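Local coordinates for alpha-1,6-mannanase (Bacteroides thetaiotaomicron, PDB 4V1S), which probably hydrolyses internal alpha-1,6-mannosidic linkages of mannan, as a glycoside hydrolase of family 76, at residues F80-I85 with D373-T378; K300-I305 with L336-H341. All blocks are in the same frame, centred on the assembly; numbering follows the deposited sequence.

Contact 1. Residues F80-I85 with D373-T378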
ATOM      1  N   PHE A  80      14.664   4.538  -0.581  1.00 13.40           N
ATOM      2  CA  PHE A  80      14.172   3.199  -0.782  1.00 11.97           C
ATOM      3  C   PHE A  80      12.888   3.264  -1.593  1.00 11.05           C
ATOM      4  O   PHE A  80      12.230   4.293  -1.669  1.00 11.46           O
ATOM      5  CB  PHE A  80      13.909   2.516   0.547  1.00 13.32           C
ATOM      6  CG  PHE A  80      15.150   2.298   1.377  1.00 14.90           C
ATOM      7  CD1 PHE A  80      16.089   1.359   1.009  1.00 16.19           C
ATOM      8  CD2 PHE A  80      15.365   3.021   2.542  1.00 14.53           C
ATOM      9  CE1 PHE A  80      17.232   1.157   1.745  1.00 18.12           C
ATOM     10  CE2 PHE A  80      16.499   2.806   3.303  1.00 16.51           C
ATOM     11  CZ  PHE A  80      17.432   1.867   2.899  1.00 17.15           C
ATOM     12  N   ILE A  81      12.545   2.152  -2.223  1.00  9.97           N
ATOM     13  CA  ILE A  81      11.426   2.148  -3.148  1.00 10.76           C
ATOM     14  C   ILE A  81      10.095   2.536  -2.463  1.00 11.72           C
ATOM     15  O   ILE A  81       9.222   3.200  -3.079  1.00 10.99           O
ATOM     16  CB  ILE A  81      11.344   0.799  -3.904  1.00 10.26           C
ATOM     17  CG1 ILE A  81      10.468   0.922  -5.134  1.00 11.68           C
ATOM     18  CG2 ILE A  81      10.856  -0.330  -2.999  1.00 11.66           C
ATOM     19  CD1 ILE A  81      10.501  -0.314  -6.012  1.00 13.59           C
ATOM     20  N   TRP A  82       9.940   2.145  -1.194  1.00 10.75           N
ATOM     21  CA  TRP A  82       8.607   2.228  -0.535  1.00 10.59           C
ATOM     22  C   TRP A  82       7.956   3.622  -0.639  1.00 12.24           C
ATOM     23  O   TRP A  82       6.812   3.742  -1.020  1.00 10.84           O
ATOM     24  CB  TRP A  82       8.769   1.826   0.937  1.00 13.12           C
ATOM     25  CG  TRP A  82       7.520   1.533   1.665  1.00 13.07           C
ATOM     26  CD1 TRP A  82       6.241   1.718   1.257  1.00 13.18           C
ATOM     27  CD2 TRP A  82       7.457   1.046   2.995  1.00 12.50           C
ATOM     28  NE1 TRP A  82       5.362   1.326   2.251  1.00 12.68           N
ATOM     29  CE2 TRP A  82       6.089   0.917   3.335  1.00 11.55           C
ATOM     30  CE3 TRP A  82       8.425   0.712   3.945  1.00 13.86           C
ATOM     31  CZ2 TRP A  82       5.676   0.473   4.574  1.00 13.48           C
ATOM     32  CZ3 TRP A  82       8.005   0.222   5.168  1.00 14.79           C
ATOM     33  CH2 TRP A  82       6.648   0.133   5.479  1.00 14.89           C
ATOM     34  N   GLY A  83       8.684   4.685  -0.275  1.00  9.98           N
ATOM     35  CA  GLY A  83       8.082   6.022  -0.290  1.00 11.28           C
ATOM     36  C   GLY A  83       7.637   6.448  -1.666  1.00 11.68           C
ATOM     37  O   GLY A  83       6.678   7.179  -1.807  1.00 11.97           O
ATOM     38  N   ASN A  84       8.352   5.967  -2.694  1.00 10.71           N
ATOM     39  CA  ASN A  84       7.978   6.226  -4.059  1.00 11.36           C
ATOM     40  C   ASN A  84       6.714   5.519  -4.479  1.00 10.99           C
ATOM     41  O   ASN A  84       6.015   5.977  -5.390  1.00  9.89           O
ATOM     42  CB  ASN A  84       9.105   5.784  -5.021  1.00 11.71           C
ATOM     43  CG  ASN A  84      10.385   6.552  -4.780  1.00 11.10           C
ATOM     44  OD1 ASN A  84      10.558   7.667  -5.261  1.00 11.71           O
ATOM     45  ND2 ASN A  84      11.240   5.998  -3.963  1.00 12.23           N
ATOM     46  N   ILE A  85       6.404   4.399  -3.826  1.00  9.87           N
ATOM     47  CA  ILE A  85       5.152   3.669  -4.130  1.00  9.20           C
ATOM     48  C   ILE A  85       3.949   4.508  -3.745  1.00  8.72           C
ATOM     49  O   ILE A  85       2.932   4.550  -4.459  1.00 10.45           O
ATOM     50  CB  ILE A  85       5.145   2.285  -3.441  1.00  9.27           C
ATOM     51  CG1 ILE A  85       6.359   1.444  -3.928  1.00 11.02           C
ATOM     52  CG2 ILE A  85       3.844   1.548  -3.677  1.00 10.48           C
ATOM     53  CD1 ILE A  85       6.507   0.119  -3.200  1.00 11.53           C
ATOM     54  N   ASP A 373      11.252  10.770   6.877  1.00 17.13           N
ATOM     55  CA  ASP A 373      11.583  10.041   5.645  1.00 17.19           C
ATOM     56  C   ASP A 373      10.451  10.170   4.631  1.00 13.03           C
ATOM     57  O   ASP A 373       9.341  10.630   4.952  1.00 16.28           O
ATOM     58  CB  ASP A 373      12.159   8.602   5.872  1.00 22.67           C
ATOM     59  CG  ASP A 373      11.169   7.592   6.319  1.00 25.27           C
ATOM     60  OD1 ASP A 373      10.108   7.450   5.645  1.00 21.23           O
ATOM     61  OD2 ASP A 373      11.523   6.844   7.298  1.00 24.72           O
ATOM     62  N   LEU A 374      10.773   9.814   3.402  1.00 13.14           N
ATOM     63  CA  LEU A 374       9.885   9.987   2.275  1.00 12.01           C
ATOM     64  C   LEU A 374       8.500   9.383   2.501  1.00 13.50           C
ATOM     65  O   LEU A 374       7.531   9.937   2.046  1.00 15.45           O
ATOM     66  CB  LEU A 374      10.521   9.365   1.035  1.00 12.72           C
ATOM     67  CG  LEU A 374       9.767   9.544  -0.303  1.00 14.40           C
ATOM     68  CD1 LEU A 374       9.615  11.025  -0.636  1.00 12.43           C
ATOM     69  CD2 LEU A 374      10.511   8.782  -1.395  1.00 13.60           C
ATOM     70  N   ARG A 375       8.407   8.243   3.180  1.00 11.41           N
ATOM     71  CA  ARG A 375       7.089   7.647   3.294  1.00 12.64           C
ATOM     72  C   ARG A 375       6.134   8.423   4.155  1.00 11.43           C
ATOM     73  O   ARG A 375       4.903   8.273   3.978  1.00 13.93           O
ATOM     74  CB  ARG A 375       7.043   6.144   3.559  1.00 23.46           C
ATOM     75  CG  ARG A 375       7.776   5.742   4.717  1.00 19.52           C
ATOM     76  CD  ARG A 375       8.276   4.285   4.735  1.00 14.71           C
ATOM     77  NE  ARG A 375       9.067   4.541   5.917  1.00 19.42           N
ATOM     78  CZ  ARG A 375       9.333   3.758   6.924  1.00 16.30           C
ATOM     79  NH1 ARG A 375       8.961   2.493   6.949  1.00 23.42           N
ATOM     80  NH2 ARG A 375      10.034   4.297   7.930  1.00 17.05           N
ATOM     81  N   PHE A 376       6.645   9.250   5.077  1.00 13.59           N
ATOM     82  CA  PHE A 376       5.741   9.861   6.053  1.00 13.25           C
ATOM     83  C   PHE A 376       4.747  10.833   5.372  1.00 12.53           C
ATOM     84  O   PHE A 376       3.558  10.873   5.705  1.00 14.95           O
ATOM     85  CB  PHE A 376       6.479  10.620   7.154  1.00 14.81           C
ATOM     86  CG  PHE A 376       7.466   9.816   7.980  1.00 14.70           C
ATOM     87  CD1 PHE A 376       7.623   8.432   7.864  1.00 16.06           C
ATOM     88  CD2 PHE A 376       8.245  10.495   8.936  1.00 17.04           C
ATOM     89  CE1 PHE A 376       8.551   7.758   8.631  1.00 18.49           C
ATOM     90  CE2 PHE A 376       9.171   9.819   9.714  1.00 18.71           C
ATOM     91  CZ  PHE A 376       9.333   8.442   9.562  1.00 18.96           C
ATOM     92  N   SER A 377       5.240  11.662   4.454  1.00 13.41           N
ATOM     93  CA  SER A 377       4.372  12.643   3.820  1.00 11.74           C
ATOM     94  C   SER A 377       3.744  12.086   2.555  1.00 10.82           C
ATOM     95  O   SER A 377       2.652  12.507   2.190  1.00 13.57           O
ATOM     96  CB  SER A 377       5.091  13.951   3.510  1.00 13.87           C
ATOM     97  OG  SER A 377       5.338  14.673   4.708  1.00 18.93           O
ATOM     98  N   THR A 378       4.394  11.122   1.897  1.00 11.80           N
ATOM     99  CA  THR A 378       3.806  10.613   0.664  1.00 11.13           C
ATOM    100  C   THR A 378       2.500   9.816   0.956  1.00 10.77           C
ATOM    101  O   THR A 378       1.559   9.869   0.151  1.00 11.01           O
ATOM    102  CB  THR A 378       4.793   9.763  -0.123  1.00 12.22           C
ATOM    103  OG1 THR A 378       5.259   8.669   0.665  1.00 14.57           O
ATOM    104  CG2 THR A 378       5.966  10.616  -0.666  1.00 13.37           C
TER
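Gly83 and Arg375 face each other where the first turns of two helices, 81-97 and 374-394, run side by side. The short axes lie 8.1 Å apart and within 8° of parallel, and with no side chain on Gly83 its CA comes to 4.1 Å from Arg375 CA. Leu374 packs on the Gly83 backbone: its CD2 methyl rests 3.7 Å from Gly83 C and also touches the amide end of Asn84, whose ND2 is held by Ser79. One turn further along helix 374-394, Thr378 OG1 sits 3.2 Å from Gly83 O and also near Leu374 O, one hydroxyl proton within reach of both carbonyls. On the other flank Arg375 CD lies over one face of the Trp82 six-membered ring, a CH-pi contact 3.9 Å from its centroid, with ring and guanidinium planes 66° apart. Trp82 CZ3 lies at the guanidinium edge, in its plane, 3.0 Å from Arg375 NH1. CG of Arg375 stands between its N and carbonyl carbon (chi1 55°), which turns the chain back toward the helix start. There Asp373, the N-cap, takes Arg375 N on the anti lone pair of OD1 (3.1 Å). The guanidinium grips both carboxylate oxygens side-on, NE to OD1, and NH2 to OD2 at 3.0 Å. Salt bridge and cap fix the rotation of both groups, and Tyr314 adds a cation-pi partner for Arg375. A glycerol, probably from the crystallisation liquor, lies near Trp82. Joining an early helix to the last one, the parallel packing is consistent with closing the inner ring of the (alpha/alpha)6 barrel of family 76.

Contact 2. Residues K300-I305 with L336-H341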
ATOM      1  N   LYS A 300      -9.194  -2.060  17.400  1.00 14.33           N
ATOM      2  CA  LYS A 300      -7.824  -2.019  17.910  1.00 13.94           C
ATOM      3  C   LYS A 300      -7.141  -0.659  17.656  1.00 13.02           C
ATOM      4  O   LYS A 300      -6.474  -0.120  18.533  1.00 15.70           O
ATOM      5  CB  LYS A 300      -6.982  -3.132  17.312  1.00 14.85           C
ATOM      6  CG  LYS A 300      -5.556  -3.144  17.810  1.00 15.74           C
ATOM      7  CD  LYS A 300      -4.811  -4.407  17.411  1.00 18.70           C
ATOM      8  CE  LYS A 300      -3.363  -4.358  17.858  1.00 18.60           C
ATOM      9  NZ  LYS A 300      -3.223  -4.591  19.319  1.00 19.44           N
ATOM     10  N   TRP A 301      -7.305  -0.136  16.445  1.00 12.96           N
ATOM     11  CA  TRP A 301      -6.479   0.963  15.962  1.00 14.65           C
ATOM     12  C   TRP A 301      -7.170   2.296  15.747  1.00 14.65           C
ATOM     13  O   TRP A 301      -6.481   3.306  15.673  1.00 16.00           O
ATOM     14  CB  TRP A 301      -5.751   0.583  14.670  1.00 13.59           C
ATOM     15  CG  TRP A 301      -4.696  -0.491  14.825  1.00 13.62           C
ATOM     16  CD1 TRP A 301      -3.512  -0.376  15.480  1.00 15.59           C
ATOM     17  CD2 TRP A 301      -4.719  -1.826  14.267  1.00 14.40           C
ATOM     18  NE1 TRP A 301      -2.786  -1.551  15.381  1.00 14.82           N
ATOM     19  CE2 TRP A 301      -3.508  -2.456  14.650  1.00 13.20           C
ATOM     20  CE3 TRP A 301      -5.643  -2.551  13.500  1.00 14.06           C
ATOM     21  CZ2 TRP A 301      -3.204  -3.770  14.303  1.00 14.62           C
ATOM     22  CZ3 TRP A 301      -5.337  -3.875  13.164  1.00 13.78           C
ATOM     23  CH2 TRP A 301      -4.128  -4.462  13.569  1.00 15.07           C
ATOM     24  N   TYR A 302      -8.495   2.314  15.664  1.00 14.20           N
ATOM     25  CA  TYR A 302      -9.185   3.540  15.283  1.00 17.71           C
ATOM     26  C   TYR A 302      -9.898   4.186  16.440  1.00 14.71           C
ATOM     27  O   TYR A 302     -10.739   3.558  17.070  1.00 13.06           O
ATOM     28  CB  TYR A 302     -10.180   3.256  14.174  1.00 15.79           C
ATOM     29  CG  TYR A 302     -10.897   4.486  13.631  1.00 13.56           C
ATOM     30  CD1 TYR A 302     -10.173   5.640  13.232  1.00 14.79           C
ATOM     31  CD2 TYR A 302     -12.255   4.499  13.492  1.00 14.22           C
ATOM     32  CE1 TYR A 302     -10.818   6.732  12.696  1.00 17.84           C
ATOM     33  CE2 TYR A 302     -12.922   5.585  12.917  1.00 17.19           C
ATOM     34  CZ  TYR A 302     -12.218   6.703  12.538  1.00 17.83           C
ATOM     35  OH  TYR A 302     -12.864   7.833  12.030  1.00 19.77           O
ATOM     36  N   ASN A 303      -9.577   5.447  16.705  1.00 13.96           N
ATOM     37  CA  ASN A 303     -10.374   6.260  17.644  1.00 14.00           C
ATOM     38  C   ASN A 303     -11.389   6.990  16.766  1.00 15.45           C
ATOM     39  O   ASN A 303     -11.052   7.967  16.084  1.00 15.57           O
ATOM     40  CB  ASN A 303      -9.477   7.215  18.398  1.00 15.11           C
ATOM     41  CG  ASN A 303     -10.241   8.181  19.301  1.00 15.25           C
ATOM     42  OD1 ASN A 303     -11.416   8.448  19.106  1.00 15.67           O
ATOM     43  ND2 ASN A 303      -9.541   8.719  20.295  1.00 14.87           N
ATOM     44  N   SER A 304     -12.643   6.547  16.800  1.00 16.63           N
ATOM     45  CA  SER A 304     -13.656   7.121  15.930  1.00 16.69           C
ATOM     46  C   SER A 304     -14.120   8.513  16.372  1.00 17.70           C
ATOM     47  O   SER A 304     -14.811   9.230  15.629  1.00 18.45           O
ATOM     48  CB  SER A 304     -14.838   6.192  15.825  1.00 17.94           C
ATOM     49  OG  SER A 304     -15.672   6.288  16.926  1.00 17.59           O
ATOM     50  N   ILE A 305     -13.751   8.882  17.580  1.00 16.78           N
ATOM     51  CA  ILE A 305     -14.206  10.131  18.133  1.00 20.11           C
ATOM     52  C   ILE A 305     -13.371  11.247  17.507  1.00 18.02           C
ATOM     53  O   ILE A 305     -13.917  12.211  16.949  1.00 19.75           O
ATOM     54  CB  ILE A 305     -14.102  10.168  19.674  1.00 19.39           C
ATOM     55  CG1 ILE A 305     -14.777   8.939  20.330  1.00 19.19           C
ATOM     56  CG2 ILE A 305     -14.749  11.443  20.189  1.00 21.29           C
ATOM     57  CD1 ILE A 305     -16.203   8.665  19.890  1.00 21.28           C
ATOM     58  N   LEU A 336     -17.453   6.109   4.243  1.00 18.58           N
ATOM     59  CA  LEU A 336     -16.814   7.377   3.822  1.00 19.46           C
ATOM     60  C   LEU A 336     -16.730   8.338   4.998  1.00 19.87           C
ATOM     61  O   LEU A 336     -15.751   9.031   5.154  1.00 21.86           O
ATOM     62  CB  LEU A 336     -17.561   7.993   2.663  1.00 18.84           C
ATOM     63  CG  LEU A 336     -17.626   7.105   1.439  1.00 19.98           C
ATOM     64  CD1 LEU A 336     -18.254   7.889   0.317  1.00 18.87           C
ATOM     65  CD2 LEU A 336     -16.240   6.546   1.095  1.00 20.50           C
ATOM     66  N   THR A 337     -17.735   8.346   5.860  1.00 19.06           N
ATOM     67  CA  THR A 337     -17.652   9.140   7.057  1.00 20.46           C
ATOM     68  C   THR A 337     -16.410   8.844   7.874  1.00 17.81           C
ATOM     69  O   THR A 337     -15.740   9.758   8.361  1.00 21.27           O
ATOM     70  CB  THR A 337     -18.922   8.970   7.920  1.00 24.84           C
ATOM     71  OG1 THR A 337     -20.048   9.419   7.162  1.00 29.12           O
ATOM     72  CG2 THR A 337     -18.830   9.781   9.196  1.00 30.20           C
ATOM     73  N   LYS A 338     -16.118   7.566   8.043  1.00 16.20           N
ATOM     74  CA  LYS A 338     -14.942   7.157   8.770  1.00 16.80           C
ATOM     75  C   LYS A 338     -13.692   7.651   8.020  1.00 15.00           C
ATOM     76  O   LYS A 338     -12.790   8.219   8.610  1.00 15.17           O
ATOM     77  CB  LYS A 338     -14.944   5.620   8.926  1.00 17.03           C
ATOM     78  CG  LYS A 338     -16.050   5.105   9.855  1.00 18.20           C
ATOM     79  CD  LYS A 338     -16.120   3.583   9.920  1.00 22.71           C
ATOM     80  CE  LYS A 338     -17.128   3.133  10.954  1.00 25.76           C
ATOM     81  NZ  LYS A 338     -17.284   1.666  10.898  1.00 25.39           N
ATOM     82  N   ALA A 339     -13.641   7.404   6.720  1.00 12.71           N
ATOM     83  CA  ALA A 339     -12.460   7.737   5.953  1.00 14.44           C
ATOM     84  C   ALA A 339     -12.178   9.243   6.021  1.00 13.86           C
ATOM     85  O   ALA A 339     -11.058   9.670   6.275  1.00 16.77           O
ATOM     86  CB  ALA A 339     -12.615   7.251   4.527  1.00 16.26           C
ATOM     87  N   PHE A 340     -13.190  10.044   5.786  1.00 13.43           N
ATOM     88  CA  PHE A 340     -12.997  11.484   5.811  1.00 14.83           C
ATOM     89  C   PHE A 340     -12.624  11.987   7.199  1.00 14.67           C
ATOM     90  O   PHE A 340     -11.804  12.883   7.335  1.00 18.29           O
ATOM     91  CB  PHE A 340     -14.218  12.225   5.317  1.00 18.30           C
ATOM     92  CG  PHE A 340     -14.482  12.069   3.843  1.00 18.72           C
ATOM     93  CD1 PHE A 340     -13.545  12.451   2.922  1.00 23.08           C
ATOM     94  CD2 PHE A 340     -15.704  11.591   3.390  1.00 24.15           C
ATOM     95  CE1 PHE A 340     -13.799  12.344   1.572  1.00 22.63           C
ATOM     96  CE2 PHE A 340     -15.955  11.478   2.053  1.00 26.74           C
ATOM     97  CZ  PHE A 340     -14.993  11.842   1.140  1.00 26.54           C
ATOM     98  N   HIS A 341     -13.226  11.410   8.232  1.00 17.16           N
ATOM     99  CA  HIS A 341     -12.860  11.812   9.614  1.00 17.31           C
ATOM    100  C   HIS A 341     -11.363  11.527   9.907  1.00 15.63           C
ATOM    101  O   HIS A 341     -10.660  12.356  10.479  1.00 14.22           O
ATOM    102  CB  HIS A 341     -13.754  11.082  10.605  1.00 19.09           C
ATOM    103  CG  HIS A 341     -13.766  11.677  11.971  1.00 19.66           C
ATOM    104  ND1 HIS A 341     -14.032  13.008  12.199  1.00 24.43           N
ATOM    105  CD2 HIS A 341     -13.606  11.110  13.187  1.00 22.06           C
ATOM    106  CE1 HIS A 341     -13.997  13.243  13.497  1.00 26.18           C
ATOM    107  NE2 HIS A 341     -13.745  12.107  14.118  1.00 25.77           N
TER
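His341 and Ile305 join helix 334-350 to the loop that leaves helix 284-301, at the surface of the fold, the meeting of an imidazole with an Asx turn. His341 NE2 donates to Ile305 O at 2.8 Å with a nearly straight bond (162°); the acceptor lies in the imidazole plane, but the N-H comes from well above the carbonyl plane. CG of His341 is anti to its N (chi1 -163°), which carries the ring out from helix 334-350 toward the loop. Beside this bond, CD2 approaches Ser304 O at 3.3 Å, and Tyr302 OH meets the ring edge 3.6 Å from CD2, the two side chains crossing at about a right angle. The loop holds its own shape: Asn303 OD1 accepts from Ile305 N at 2.8 Å, in the carbonyl plane, and from Asn306 N as well. Were His341 an alanine, Ile305 O would probably lose its imidazole donor, and a gap would be likely to open where CD2 lies between Tyr302 OH and Ser304 O. Trp323 of helix 313-330 packs edge-to-face with Tyr302 and also touches Lys338, whose NZ reaches across to Glu298 in a salt bridge, tying helix 334-350 to helix 284-301 with helix 313-330 alongside.

Contact 1 is buried about 11 Å from the chain centre, whereas contact 2 lies at the surface, about 18 Å out; their centres are 23 Å apart and they do not touch. Contact 1 packs two helix starts from distant parts of the sequence, and contact 2, nested within that span, pins a loop after one helix to another helix only some thirty residues on. Contact 1 combines close glycine and leucine packing with an arginine side chain laid over an indole face, its charges paired within one helix start; contact 2 turns on one side-chain-to-backbone hydrogen bond. Helix 374-394 links the regions, as its later residues cover Leu336 and Phe340 of helix 334-350.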